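Local coordinates for Rod shape determining protein RodA (Thermus thermophilus, PDB 6BAR) that probably polymerises lipid-linked disaccharide-peptide units into peptidoglycan strands at the membrane, as a SEDS-family glycosyltransferase needed for cell wall elongation, at residues R42-L53 and S333-A344. Residues are numbered along the deposited sequence; the frame is centred on the assembly and turned at random.
Sequences RQSVALGLGLLL and SYGGSSLIATLA. With OLC ((2R)-2,3-dihydroxypropyl (9Z)-octadec-9-enoate), chain C.
Ile340 fits as a knob into the hole formed by Ala46, Leu49, Gly50 and Leu53, joining two near-parallel helices of the SEDS fold, 39-56 and 336-354, both predicted to span the membrane. The axes of the paired segments approach to 8.1 Å, with a signed crossing angle of -19°. Small residues on both helices allow this closeness: at Gly50 the CA lies 4.2 Å from Ile340 CA, and with no side chain there Leu343 CD1 settles against the Gly50 carbonyl carbon, 3.7 Å away. One turn earlier, the methyl of Ala46 lies against the bare CA of Gly336.

Leucines close the seam around this centre. Leu339 lays CD2 against the backbone and CB of Leu47, while CD1 of Leu343 meets the ends of Leu47 and Leu51. Leu47 also touches Val23 and Phe27 of helix 13-30, which places it where three helices meet. At the far end Leu53 CD2 rests on Ala344 CB, 3.6 Å away. The acyl chain of a bound monoolein runs past Ser337, Ala341 and Ala344, whose short side chains let it lie close to the helix.

The one hydrogen bond between the segments lies at the loop leading into helix 336-354. Gln43 swings CG away from its own N (chi1 -161°) and runs on extended, which carries the amide to the loop. Its NE2 gives a weak, bent hydrogen bond to Ser333 O, 3.3 Å long with an N-H...O angle of 136°.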
ATOM      1  N   ARG A  42       8.026 -17.391  -9.269  1.00100.83           N
ATOM      2  CA  ARG A  42       8.169 -16.689  -7.998  1.00 93.74           C
ATOM      3  C   ARG A  42       6.936 -15.853  -7.692  1.00 94.05           C
ATOM      4  O   ARG A  42       6.423 -15.881  -6.567  1.00104.94           O
ATOM      5  CB  ARG A  42       9.418 -15.810  -8.018  1.00105.03           C
ATOM      6  CG  ARG A  42      10.710 -16.582  -8.214  1.00110.66           C
ATOM      7  CD  ARG A  42      11.691 -15.790  -9.060  1.00121.20           C
ATOM      8  NE  ARG A  42      12.992 -16.443  -9.172  1.00102.39           N
ATOM      9  CZ  ARG A  42      14.062 -16.086  -8.473  1.00 95.87           C
ATOM     10  NH1 ARG A  42      13.990 -15.083  -7.608  1.00 99.99           N
ATOM     11  NH2 ARG A  42      15.205 -16.733  -8.641  1.00104.30           N
ATOM     12  N   GLN A  43       6.419 -15.129  -8.687  1.00 90.19           N
ATOM     13  CA  GLN A  43       5.237 -14.323  -8.421  1.00 91.47           C
ATOM     14  C   GLN A  43       3.970 -15.158  -8.332  1.00 91.34           C
ATOM     15  O   GLN A  43       3.035 -14.774  -7.625  1.00 93.73           O
ATOM     16  CB  GLN A  43       5.049 -13.238  -9.474  1.00 81.36           C
ATOM     17  CG  GLN A  43       4.140 -12.154  -8.949  1.00 89.26           C
ATOM     18  CD  GLN A  43       3.969 -11.004  -9.891  1.00 85.73           C
ATOM     19  OE1 GLN A  43       3.561 -11.185 -11.034  1.00 94.90           O
ATOM     20  NE2 GLN A  43       4.267  -9.802  -9.417  1.00 89.63           N
ATOM     21  N   SER A  44       3.902 -16.292  -9.022  1.00 93.03           N
ATOM     22  CA  SER A  44       2.751 -17.160  -8.812  1.00 89.67           C
ATOM     23  C   SER A  44       2.725 -17.689  -7.380  1.00101.51           C
ATOM     24  O   SER A  44       1.667 -17.707  -6.735  1.00114.20           O
ATOM     25  CB  SER A  44       2.758 -18.298  -9.830  1.00 93.67           C
ATOM     26  OG  SER A  44       2.429 -17.807 -11.122  1.00 87.61           O
ATOM     27  N   VAL A  45       3.885 -18.092  -6.854  1.00 81.62           N
ATOM     28  CA  VAL A  45       3.950 -18.537  -5.464  1.00 94.33           C
ATOM     29  C   VAL A  45       3.630 -17.382  -4.525  1.00 95.94           C
ATOM     30  O   VAL A  45       2.996 -17.567  -3.478  1.00 87.89           O
ATOM     31  CB  VAL A  45       5.325 -19.162  -5.159  1.00 77.39           C
ATOM     32  CG1 VAL A  45       5.461 -19.447  -3.669  1.00 81.70           C
ATOM     33  CG2 VAL A  45       5.502 -20.436  -5.957  1.00 89.51           C
ATOM     34  N   ALA A  46       4.060 -16.170  -4.881  1.00 92.50           N
ATOM     35  CA  ALA A  46       3.673 -15.006  -4.093  1.00 90.83           C
ATOM     36  C   ALA A  46       2.162 -14.818  -4.085  1.00 90.01           C
ATOM     37  O   ALA A  46       1.586 -14.495  -3.047  1.00 92.57           O
ATOM     38  CB  ALA A  46       4.361 -13.752  -4.619  1.00 90.86           C
ATOM     39  N   LEU A  47       1.499 -14.995  -5.230  1.00 84.23           N
ATOM     40  CA  LEU A  47       0.043 -14.856  -5.248  1.00 92.27           C
ATOM     41  C   LEU A  47      -0.609 -15.904  -4.364  1.00 86.76           C
ATOM     42  O   LEU A  47      -1.547 -15.602  -3.617  1.00 77.75           O
ATOM     43  CB  LEU A  47      -0.504 -14.961  -6.676  1.00 92.51           C
ATOM     44  CG  LEU A  47      -2.039 -14.964  -6.843  1.00 80.08           C
ATOM     45  CD1 LEU A  47      -2.670 -13.604  -6.541  1.00 55.23           C
ATOM     46  CD2 LEU A  47      -2.434 -15.434  -8.235  1.00 89.48           C
ATOM     47  N   GLY A  48      -0.137 -17.147  -4.452  1.00 89.09           N
ATOM     48  CA  GLY A  48      -0.651 -18.179  -3.567  1.00 78.52           C
ATOM     49  C   GLY A  48      -0.499 -17.803  -2.106  1.00 82.02           C
ATOM     50  O   GLY A  48      -1.457 -17.863  -1.333  1.00 98.22           O
ATOM     51  N   LEU A  49       0.712 -17.398  -1.713  1.00 89.46           N
ATOM     52  CA  LEU A  49       0.955 -16.942  -0.347  1.00 85.00           C
ATOM     53  C   LEU A  49       0.070 -15.758   0.015  1.00 85.89           C
ATOM     54  O   LEU A  49      -0.400 -15.655   1.151  1.00 84.91           O
ATOM     55  CB  LEU A  49       2.419 -16.559  -0.172  1.00 83.97           C
ATOM     56  CG  LEU A  49       3.419 -17.692  -0.266  1.00 77.72           C
ATOM     57  CD1 LEU A  49       4.814 -17.120  -0.164  1.00 77.99           C
ATOM     58  CD2 LEU A  49       3.146 -18.690   0.847  1.00 67.04           C
ATOM     59  N   GLY A  50      -0.156 -14.848  -0.932  1.00 85.37           N
ATOM     60  CA  GLY A  50      -0.926 -13.655  -0.632  1.00 80.61           C
ATOM     61  C   GLY A  50      -2.378 -13.978  -0.360  1.00 82.44           C
ATOM     62  O   GLY A  50      -2.936 -13.565   0.658  1.00 92.05           O
ATOM     63  N   LEU A  51      -3.006 -14.722  -1.272  1.00 82.94           N
ATOM     64  CA  LEU A  51      -4.368 -15.188  -1.037  1.00 69.22           C
ATOM     65  C   LEU A  51      -4.452 -16.000   0.245  1.00 82.77           C
ATOM     66  O   LEU A  51      -5.383 -15.827   1.034  1.00 90.67           O
ATOM     67  CB  LEU A  51      -4.866 -16.015  -2.220  1.00 59.99           C
ATOM     68  CG  LEU A  51      -4.838 -15.297  -3.568  1.00 72.61           C
ATOM     69  CD1 LEU A  51      -5.413 -16.178  -4.667  1.00 75.65           C
ATOM     70  CD2 LEU A  51      -5.581 -13.973  -3.488  1.00 66.74           C
ATOM     71  N   LEU A  52      -3.480 -16.883   0.477  1.00 77.54           N
ATOM     72  CA  LEU A  52      -3.510 -17.701   1.680  1.00 68.96           C
ATOM     73  C   LEU A  52      -3.442 -16.844   2.937  1.00 84.52           C
ATOM     74  O   LEU A  52      -4.179 -17.083   3.896  1.00 96.67           O
ATOM     75  CB  LEU A  52      -2.364 -18.702   1.657  1.00 84.02           C
ATOM     76  CG  LEU A  52      -2.269 -19.577   2.903  1.00 96.97           C
ATOM     77  CD1 LEU A  52      -3.573 -20.333   3.142  1.00 74.29           C
ATOM     78  CD2 LEU A  52      -1.112 -20.531   2.731  1.00103.90           C
ATOM     79  N   LEU A  53      -2.560 -15.843   2.951  1.00 90.02           N
ATOM     80  CA  LEU A  53      -2.432 -14.977   4.118  1.00 87.43           C
ATOM     81  C   LEU A  53      -3.673 -14.117   4.305  1.00 90.80           C
ATOM     82  O   LEU A  53      -4.133 -13.911   5.435  1.00 82.23           O
ATOM     83  CB  LEU A  53      -1.194 -14.094   3.980  1.00 76.51           C
ATOM     84  CG  LEU A  53      -1.057 -13.057   5.088  1.00 80.79           C
ATOM     85  CD1 LEU A  53      -0.891 -13.757   6.427  1.00 85.77           C
ATOM     86  CD2 LEU A  53       0.107 -12.129   4.807  1.00 80.91           C
ATOM     87  N   SER A 333       2.555  -4.552 -10.875  1.00 98.25           N
ATOM     88  CA  SER A 333       3.970  -4.649 -11.194  1.00 98.87           C
ATOM     89  C   SER A 333       4.586  -5.889 -10.550  1.00101.11           C
ATOM     90  O   SER A 333       4.022  -6.493  -9.630  1.00110.54           O
ATOM     91  CB  SER A 333       4.711  -3.392 -10.737  1.00101.64           C
ATOM     92  OG  SER A 333       6.074  -3.434 -11.127  1.00123.70           O
ATOM     93  N   TYR A 334       5.763  -6.262 -11.048  1.00 91.15           N
ATOM     94  CA  TYR A 334       6.451  -7.454 -10.567  1.00 91.75           C
ATOM     95  C   TYR A 334       7.020  -7.226  -9.172  1.00 92.05           C
ATOM     96  O   TYR A 334       7.552  -6.155  -8.867  1.00 97.55           O
ATOM     97  CB  TYR A 334       7.578  -7.848 -11.527  1.00104.00           C
ATOM     98  CG  TYR A 334       8.446  -8.957 -10.986  1.00 96.37           C
ATOM     99  CD1 TYR A 334       8.027 -10.281 -11.044  1.00103.54           C
ATOM    100  CD2 TYR A 334       9.669  -8.681 -10.394  1.00 87.66           C
ATOM    101  CE1 TYR A 334       8.808 -11.302 -10.539  1.00 93.54           C
ATOM    102  CE2 TYR A 334      10.456  -9.693  -9.882  1.00 92.96           C
ATOM    103  CZ  TYR A 334      10.020 -11.002  -9.960  1.00 95.18           C
ATOM    104  OH  TYR A 334      10.802 -12.015  -9.456  1.00100.74           O
ATOM    105  N   GLY A 335       6.917  -8.252  -8.325  1.00103.32           N
ATOM    106  CA  GLY A 335       7.354  -8.148  -6.944  1.00102.83           C
ATOM    107  C   GLY A 335       6.520  -8.980  -5.991  1.00 98.82           C
ATOM    108  O   GLY A 335       5.345  -8.679  -5.753  1.00101.30           O
ATOM    109  N   GLY A 336       7.126 -10.027  -5.429  1.00 97.88           N
ATOM    110  CA  GLY A 336       6.362 -10.952  -4.603  1.00109.34           C
ATOM    111  C   GLY A 336       5.943 -10.361  -3.271  1.00 80.26           C
ATOM    112  O   GLY A 336       4.825 -10.593  -2.799  1.00 83.29           O
ATOM    113  N   SER A 337       6.832  -9.586  -2.649  1.00 89.35           N
ATOM    114  CA  SER A 337       6.502  -8.975  -1.370  1.00 93.37           C
ATOM    115  C   SER A 337       5.409  -7.926  -1.518  1.00 92.61           C
ATOM    116  O   SER A 337       4.511  -7.846  -0.677  1.00102.62           O
ATOM    117  CB  SER A 337       7.744  -8.346  -0.752  1.00102.86           C
ATOM    118  OG  SER A 337       7.781  -6.955  -1.030  1.00114.01           O
ATOM    119  N   SER A 338       5.479  -7.090  -2.559  1.00 86.50           N
ATOM    120  CA  SER A 338       4.451  -6.069  -2.735  1.00 88.11           C
ATOM    121  C   SER A 338       3.091  -6.705  -2.980  1.00 93.43           C
ATOM    122  O   SER A 338       2.084  -6.275  -2.409  1.00 93.65           O
ATOM    123  CB  SER A 338       4.813  -5.132  -3.883  1.00 99.66           C
ATOM    124  OG  SER A 338       3.817  -4.134  -4.034  1.00 95.68           O
ATOM    125  N   LEU A 339       3.046  -7.735  -3.824  1.00 93.00           N
ATOM    126  CA  LEU A 339       1.807  -8.472  -4.040  1.00 82.41           C
ATOM    127  C   LEU A 339       1.261  -9.034  -2.733  1.00 82.09           C
ATOM    128  O   LEU A 339       0.089  -8.824  -2.394  1.00 86.65           O
ATOM    129  CB  LEU A 339       2.051  -9.599  -5.035  1.00 79.56           C
ATOM    130  CG  LEU A 339       0.785 -10.273  -5.525  1.00 72.86           C
ATOM    131  CD1 LEU A 339       0.016  -9.289  -6.388  1.00 82.54           C
ATOM    132  CD2 LEU A 339       1.157 -11.512  -6.301  1.00 77.36           C
ATOM    133  N   ILE A 340       2.098  -9.768  -1.993  1.00 84.13           N
ATOM    134  CA  ILE A 340       1.642 -10.381  -0.750  1.00 75.51           C
ATOM    135  C   ILE A 340       1.155  -9.319   0.229  1.00 85.43           C
ATOM    136  O   ILE A 340       0.099  -9.471   0.850  1.00 96.67           O
ATOM    137  CB  ILE A 340       2.755 -11.250  -0.140  1.00 73.44           C
ATOM    138  CG1 ILE A 340       2.944 -12.519  -0.970  1.00 86.30           C
ATOM    139  CG2 ILE A 340       2.422 -11.608   1.296  1.00 66.64           C
ATOM    140  CD1 ILE A 340       4.084 -13.393  -0.496  1.00 96.53           C
ATOM    141  N   ALA A 341       1.896  -8.218   0.361  1.00 81.09           N
ATOM    142  CA  ALA A 341       1.530  -7.190   1.328  1.00 79.21           C
ATOM    143  C   ALA A 341       0.262  -6.455   0.912  1.00 87.60           C
ATOM    144  O   ALA A 341      -0.566  -6.109   1.762  1.00 82.15           O
ATOM    145  CB  ALA A 341       2.679  -6.205   1.503  1.00 86.62           C
ATOM    146  N   THR A 342       0.092  -6.197  -0.387  1.00 81.16           N
ATOM    147  CA  THR A 342      -1.139  -5.566  -0.849  1.00 88.72           C
ATOM    148  C   THR A 342      -2.329  -6.478  -0.612  1.00 84.12           C
ATOM    149  O   THR A 342      -3.398  -6.021  -0.195  1.00 79.90           O
ATOM    150  CB  THR A 342      -1.040  -5.203  -2.331  1.00 85.66           C
ATOM    151  OG1 THR A 342       0.148  -4.438  -2.562  1.00 84.93           O
ATOM    152  CG2 THR A 342      -2.250  -4.379  -2.752  1.00 86.01           C
ATOM    153  N   LEU A 343      -2.158  -7.775  -0.860  1.00 76.20           N
ATOM    154  CA  LEU A 343      -3.236  -8.715  -0.585  1.00 73.74           C
ATOM    155  C   LEU A 343      -3.560  -8.771   0.904  1.00 86.42           C
ATOM    156  O   LEU A 343      -4.732  -8.829   1.285  1.00 76.01           O
ATOM    157  CB  LEU A 343      -2.861 -10.095  -1.113  1.00 56.91           C
ATOM    158  CG  LEU A 343      -2.874 -10.131  -2.630  1.00 71.66           C
ATOM    159  CD1 LEU A 343      -2.786 -11.563  -3.088  1.00 87.80           C
ATOM    160  CD2 LEU A 343      -4.129  -9.460  -3.178  1.00 49.74           C
ATOM    161  N   ALA A 344      -2.540  -8.753   1.760  1.00 89.06           N
ATOM    162  CA  ALA A 344      -2.788  -8.793   3.197  1.00 78.04           C
ATOM    163  C   ALA A 344      -3.519  -7.543   3.666  1.00 71.67           C
ATOM    164  O   ALA A 344      -4.470  -7.627   4.453  1.00 90.78           O
ATOM    165  CB  ALA A 344      -1.470  -8.956   3.953  1.00 97.53           C
TER
HETATM  166  C10 OLC C 402       1.210  -7.598   7.302  1.00 98.68           C
HETATM  167  C9  OLC C 402       1.613  -7.634   6.016  1.00 87.79           C
HETATM  168  C8  OLC C 402       3.085  -7.530   5.674  1.00 81.75           C
HETATM  169  C24 OLC C 402       8.997 -14.380  -1.843  1.00100.32           C
HETATM  170  C7  OLC C 402       3.385  -8.349   4.434  1.00 92.41           C
HETATM  171  C6  OLC C 402       4.850  -8.734   4.419  1.00101.90           C
HETATM  172  C5  OLC C 402       5.500  -8.324   3.115  1.00 94.13           C
HETATM  173  C4  OLC C 402       6.596  -9.309   2.765  1.00 98.60           C
HETATM  174  C3  OLC C 402       6.023 -10.710   2.672  1.00118.53           C
HETATM  175  C2  OLC C 402       6.906 -11.569   1.787  1.00112.21           C
HETATM  176  C21 OLC C 402       8.330 -13.690   0.458  1.00120.91           C
HETATM  177  C1  OLC C 402       7.133 -12.943   2.388  1.00109.51           C
HETATM  178  C22 OLC C 402       8.224 -14.770  -0.603  1.00120.45           C
HETATM  179  O19 OLC C 402       7.002 -13.122   3.585  1.00110.82           O
HETATM  180  O25 OLC C 402       8.362 -14.910  -2.987  1.00 96.18           O
HETATM  181  O23 OLC C 402       8.739 -15.981  -0.101  1.00127.91           O
HETATM  182  O20 OLC C 402       7.496 -14.020   1.554  1.00120.70           O